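RNA-dependent RNA Polymerase (Bombyx mori cytoplasmic polyhedrosis virus, PDB 6TZ0) catalyses RNA-templated RNA synthesis, transcribing the viral double-stranded genome segments into plus strands and probably, after core assembly, making the complementary minus strands. Local coordinates at residues Ile11-Phe23 against Ala847-Glu859. Numbering follows the deposited sequence.
Sequences IFSETRKFTRESF and AYPFERRDGTFTE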
# COMPACT_ATOMS: atom_id res chain seq x y z
N ILE A 11 -26.18 -41.46 -13.88
CA ILE A 11 -25.15 -42.48 -14.02
C ILE A 11 -23.75 -41.90 -13.93
O ILE A 11 -22.78 -42.65 -13.75
CB ILE A 11 -25.36 -43.26 -15.32
CG1 ILE A 11 -25.45 -42.30 -16.50
CG2 ILE A 11 -26.61 -44.11 -15.24
CD1 ILE A 11 -25.50 -42.99 -17.84
N PHE A 12 -23.60 -40.58 -14.05
CA PHE A 12 -22.32 -39.96 -13.74
C PHE A 12 -22.05 -39.93 -12.24
O PHE A 12 -20.90 -40.06 -11.82
CB PHE A 12 -22.26 -38.54 -14.31
CG PHE A 12 -21.08 -37.75 -13.83
CD1 PHE A 12 -19.80 -38.07 -14.24
CD2 PHE A 12 -21.25 -36.68 -12.96
CE1 PHE A 12 -18.71 -37.35 -13.79
CE2 PHE A 12 -20.17 -35.95 -12.51
CZ PHE A 12 -18.90 -36.29 -12.92
N SER A 13 -23.10 -39.78 -11.42
CA SER A 13 -22.91 -39.72 -9.98
C SER A 13 -22.48 -41.06 -9.40
O SER A 13 -21.95 -41.09 -8.28
CB SER A 13 -24.20 -39.27 -9.29
OG SER A 13 -25.19 -40.27 -9.40
N GLU A 14 -22.68 -42.16 -10.12
CA GLU A 14 -22.28 -43.47 -9.65
C GLU A 14 -21.00 -44.00 -10.29
O GLU A 14 -20.33 -44.83 -9.68
CB GLU A 14 -23.41 -44.48 -9.87
CG GLU A 14 -23.78 -44.71 -11.31
CD GLU A 14 -24.97 -45.62 -11.46
OE1 GLU A 14 -25.51 -46.06 -10.43
OE2 GLU A 14 -25.37 -45.89 -12.61
N THR A 15 -20.63 -43.51 -11.48
CA THR A 15 -19.44 -43.98 -12.16
C THR A 15 -18.31 -42.97 -12.18
O THR A 15 -17.15 -43.37 -12.28
CB THR A 15 -19.77 -44.36 -13.61
OG1 THR A 15 -20.27 -43.21 -14.30
CG2 THR A 15 -20.82 -45.45 -13.64
N ARG A 16 -18.63 -41.67 -12.09
CA ARG A 16 -17.68 -40.55 -12.13
C ARG A 16 -16.85 -40.55 -13.41
O ARG A 16 -15.69 -40.12 -13.41
CB ARG A 16 -16.79 -40.51 -10.89
CG ARG A 16 -17.59 -40.27 -9.62
CD ARG A 16 -16.71 -40.22 -8.39
NE ARG A 16 -17.51 -40.13 -7.17
CZ ARG A 16 -17.01 -40.14 -5.95
NH1 ARG A 16 -15.70 -40.22 -5.77
NH2 ARG A 16 -17.82 -40.06 -4.90
N LYS A 17 -17.45 -41.03 -14.49
CA LYS A 17 -16.85 -41.05 -15.82
C LYS A 17 -17.87 -40.48 -16.79
O LYS A 17 -19.07 -40.46 -16.51
CB LYS A 17 -16.46 -42.46 -16.26
CG LYS A 17 -15.36 -43.09 -15.45
CD LYS A 17 -15.07 -44.48 -15.95
CE LYS A 17 -13.97 -45.13 -15.16
NZ LYS A 17 -13.68 -46.50 -15.67
N PHE A 18 -17.39 -40.03 -17.94
CA PHE A 18 -18.27 -39.49 -18.96
C PHE A 18 -18.32 -40.45 -20.14
O PHE A 18 -17.37 -40.55 -20.92
CB PHE A 18 -17.83 -38.10 -19.42
CG PHE A 18 -18.01 -37.04 -18.39
CD1 PHE A 18 -19.25 -36.80 -17.84
CD2 PHE A 18 -16.96 -36.21 -18.04
CE1 PHE A 18 -19.43 -35.81 -16.90
CE2 PHE A 18 -17.13 -35.21 -17.11
CZ PHE A 18 -18.37 -35.01 -16.54
N THR A 19 -19.44 -41.15 -20.26
CA THR A 19 -19.79 -41.88 -21.46
C THR A 19 -20.56 -40.93 -22.38
O THR A 19 -20.57 -39.72 -22.18
CB THR A 19 -20.60 -43.12 -21.10
OG1 THR A 19 -21.85 -42.73 -20.54
CG2 THR A 19 -19.85 -43.96 -20.08
N ARG A 20 -21.20 -41.47 -23.41
CA ARG A 20 -22.05 -40.63 -24.24
C ARG A 20 -23.47 -40.53 -23.70
O ARG A 20 -24.20 -39.60 -24.07
CB ARG A 20 -22.07 -41.13 -25.68
CG ARG A 20 -20.73 -40.99 -26.37
CD ARG A 20 -20.83 -41.21 -27.86
NE ARG A 20 -21.31 -42.54 -28.22
CZ ARG A 20 -20.54 -43.61 -28.38
NH1 ARG A 20 -19.23 -43.51 -28.21
NH2 ARG A 20 -21.07 -44.77 -28.71
N GLU A 21 -23.88 -41.46 -22.84
CA GLU A 21 -25.17 -41.40 -22.19
C GLU A 21 -25.14 -40.66 -20.86
O GLU A 21 -26.20 -40.38 -20.30
CB GLU A 21 -25.73 -42.81 -21.95
CG GLU A 21 -26.12 -43.57 -23.21
CD GLU A 21 -24.97 -44.32 -23.84
OE1 GLU A 21 -23.85 -44.30 -23.28
OE2 GLU A 21 -25.18 -44.93 -24.91
N SER A 22 -23.95 -40.36 -20.34
CA SER A 22 -23.82 -39.68 -19.06
C SER A 22 -23.40 -38.23 -19.19
O SER A 22 -23.74 -37.41 -18.33
CB SER A 22 -22.80 -40.42 -18.18
OG SER A 22 -21.52 -40.42 -18.76
N PHE A 23 -22.67 -37.88 -20.25
CA PHE A 23 -22.20 -36.52 -20.43
C PHE A 23 -23.33 -35.60 -20.86
O PHE A 23 -23.43 -34.45 -20.40
CB PHE A 23 -21.05 -36.51 -21.44
CG PHE A 23 -20.37 -35.18 -21.60
CD1 PHE A 23 -19.53 -34.71 -20.62
CD2 PHE A 23 -20.55 -34.43 -22.75
CE1 PHE A 23 -18.89 -33.50 -20.76
CE2 PHE A 23 -19.92 -33.22 -22.89
CZ PHE A 23 -19.08 -32.76 -21.90
N ALA A 847 -10.10 -32.88 -16.50
CA ALA A 847 -11.24 -33.62 -17.02
C ALA A 847 -11.40 -34.97 -16.36
O ALA A 847 -10.47 -35.53 -15.77
CB ALA A 847 -11.11 -33.80 -18.54
N TYR A 848 -12.61 -35.50 -16.46
CA TYR A 848 -12.97 -36.84 -16.03
C TYR A 848 -12.76 -37.82 -17.19
O TYR A 848 -12.53 -37.38 -18.32
CB TYR A 848 -14.42 -36.83 -15.54
CG TYR A 848 -14.61 -36.16 -14.21
CD1 TYR A 848 -14.45 -36.87 -13.03
CD2 TYR A 848 -14.92 -34.81 -14.13
CE1 TYR A 848 -14.61 -36.26 -11.81
CE2 TYR A 848 -15.09 -34.19 -12.91
CZ TYR A 848 -14.93 -34.92 -11.76
OH TYR A 848 -15.09 -34.32 -10.54
N PRO A 849 -12.76 -39.13 -16.94
CA PRO A 849 -12.61 -40.10 -18.05
C PRO A 849 -13.71 -40.01 -19.10
O PRO A 849 -14.89 -40.17 -18.80
CB PRO A 849 -12.63 -41.45 -17.33
CG PRO A 849 -12.08 -41.17 -16.02
CD PRO A 849 -12.56 -39.82 -15.64
N PHE A 850 -13.30 -39.75 -20.34
CA PHE A 850 -14.16 -39.85 -21.50
C PHE A 850 -14.03 -41.24 -22.10
O PHE A 850 -12.93 -41.81 -22.14
CB PHE A 850 -13.79 -38.81 -22.56
CG PHE A 850 -14.18 -37.41 -22.19
CD1 PHE A 850 -15.46 -36.96 -22.43
CD2 PHE A 850 -13.27 -36.55 -21.60
CE1 PHE A 850 -15.83 -35.68 -22.10
CE2 PHE A 850 -13.63 -35.27 -21.26
CZ PHE A 850 -14.92 -34.83 -21.52
N GLU A 851 -15.14 -41.79 -22.57
CA GLU A 851 -15.11 -43.12 -23.16
C GLU A 851 -14.72 -43.04 -24.63
O GLU A 851 -15.20 -42.17 -25.36
CB GLU A 851 -16.46 -43.82 -23.01
CG GLU A 851 -16.43 -45.28 -23.42
CD GLU A 851 -17.76 -45.97 -23.28
OE1 GLU A 851 -18.74 -45.30 -22.92
OE2 GLU A 851 -17.83 -47.19 -23.53
N ARG A 852 -13.85 -43.94 -25.05
CA ARG A 852 -13.45 -44.05 -26.45
C ARG A 852 -14.46 -44.94 -27.18
O ARG A 852 -15.48 -45.34 -26.62
CB ARG A 852 -12.04 -44.61 -26.55
CG ARG A 852 -10.97 -43.75 -25.90
CD ARG A 852 -9.60 -44.33 -26.14
NE ARG A 852 -8.54 -43.55 -25.52
CZ ARG A 852 -8.03 -43.81 -24.32
NH1 ARG A 852 -8.48 -44.85 -23.64
NH2 ARG A 852 -7.07 -43.06 -23.82
N ARG A 853 -14.17 -45.25 -28.43
CA ARG A 853 -15.02 -46.15 -29.20
C ARG A 853 -14.92 -47.61 -28.74
O ARG A 853 -15.82 -48.41 -28.99
CB ARG A 853 -14.68 -46.06 -30.69
CG ARG A 853 -15.15 -44.79 -31.36
CD ARG A 853 -15.25 -44.97 -32.87
NE ARG A 853 -15.71 -43.76 -33.54
CZ ARG A 853 -16.99 -43.42 -33.65
NH1 ARG A 853 -17.94 -44.19 -33.14
NH2 ARG A 853 -17.33 -42.30 -34.28
N ASP A 854 -13.82 -47.96 -28.08
CA ASP A 854 -13.55 -49.34 -27.72
C ASP A 854 -14.10 -49.74 -26.37
O ASP A 854 -14.06 -50.93 -26.02
CB ASP A 854 -12.04 -49.59 -27.74
CG ASP A 854 -11.44 -49.41 -29.11
OD1 ASP A 854 -12.17 -49.62 -30.10
OD2 ASP A 854 -10.24 -49.06 -29.19
N GLY A 855 -14.61 -48.79 -25.59
CA GLY A 855 -14.98 -49.04 -24.22
C GLY A 855 -13.92 -48.66 -23.22
O GLY A 855 -14.19 -48.68 -22.01
N THR A 856 -12.71 -48.33 -23.68
CA THR A 856 -11.69 -47.82 -22.79
C THR A 856 -11.96 -46.36 -22.47
O THR A 856 -12.72 -45.67 -23.14
CB THR A 856 -10.30 -47.98 -23.41
OG1 THR A 856 -10.25 -47.26 -24.64
CG2 THR A 856 -10.00 -49.44 -23.66
N PHE A 857 -11.31 -45.89 -21.41
CA PHE A 857 -11.51 -44.55 -20.90
C PHE A 857 -10.20 -43.78 -20.91
O PHE A 857 -9.13 -44.36 -20.75
CB PHE A 857 -12.09 -44.59 -19.48
CG PHE A 857 -13.51 -45.04 -19.43
CD1 PHE A 857 -14.54 -44.13 -19.54
CD2 PHE A 857 -13.83 -46.38 -19.32
CE1 PHE A 857 -15.85 -44.53 -19.51
CE2 PHE A 857 -15.14 -46.80 -19.29
CZ PHE A 857 -16.15 -45.87 -19.39
N THR A 858 -10.30 -42.47 -21.09
CA THR A 858 -9.16 -41.61 -20.87
C THR A 858 -8.91 -41.47 -19.36
O THR A 858 -9.65 -41.97 -18.53
CB THR A 858 -9.38 -40.24 -21.50
OG1 THR A 858 -10.49 -39.59 -20.88
CG2 THR A 858 -9.66 -40.39 -22.99
N GLU A 859 -7.84 -40.77 -19.02
CA GLU A 859 -7.41 -40.71 -17.64
C GLU A 859 -8.11 -39.61 -16.87
O GLU A 859 -8.34 -38.51 -17.38
CB GLU A 859 -5.89 -40.53 -17.58
CG GLU A 859 -5.16 -41.80 -17.98
CD GLU A 859 -3.68 -41.59 -18.16
OE1 GLU A 859 -3.25 -40.43 -18.22
OE2 GLU A 859 -2.95 -42.61 -18.23
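Tyr848 is approached from one side by two rings: Phe12 edge-on over its face, a T-shaped pair with planes at 88°, and Phe18 obliquely, with CE2 3.5 Å from Tyr848 CB. A flat aromatic suits this place by offering a face to the Phe12 edge. Pro849 packs its compact apolar ring on Lys17 CG, while its carbonyl O accepts from Phe18 N at 2.6 Å. Phe850 turns an edge toward the face of Phe23, CE1 to CE1 4.0 Å, and packs obliquely beside Phe18; its ring is large enough to reach both, completing a five-ring cluster. Glu851 N closes the single beta bridge, donating to Phe18 O at 3.0 Å, and the aliphatic stem of Glu851 lays CG against Phe857. That ring suits its place by having two faces to offer. Across the other runs Lys17: CG anti to the carbonyl carbon (chi1 -66°), with the chain extended beyond, carries CD to 3.6 Å from the Phe857 centroid (CH-pi) and NZ to 4.0 Å (cation-pi), so methylene and ammonium share one ring. The bridge joins the link between helices 11-15 and 20-35 to a loop preceding strand 867-868, with helix 774-786 beside Tyr848 and helix 873-878 against Phe850.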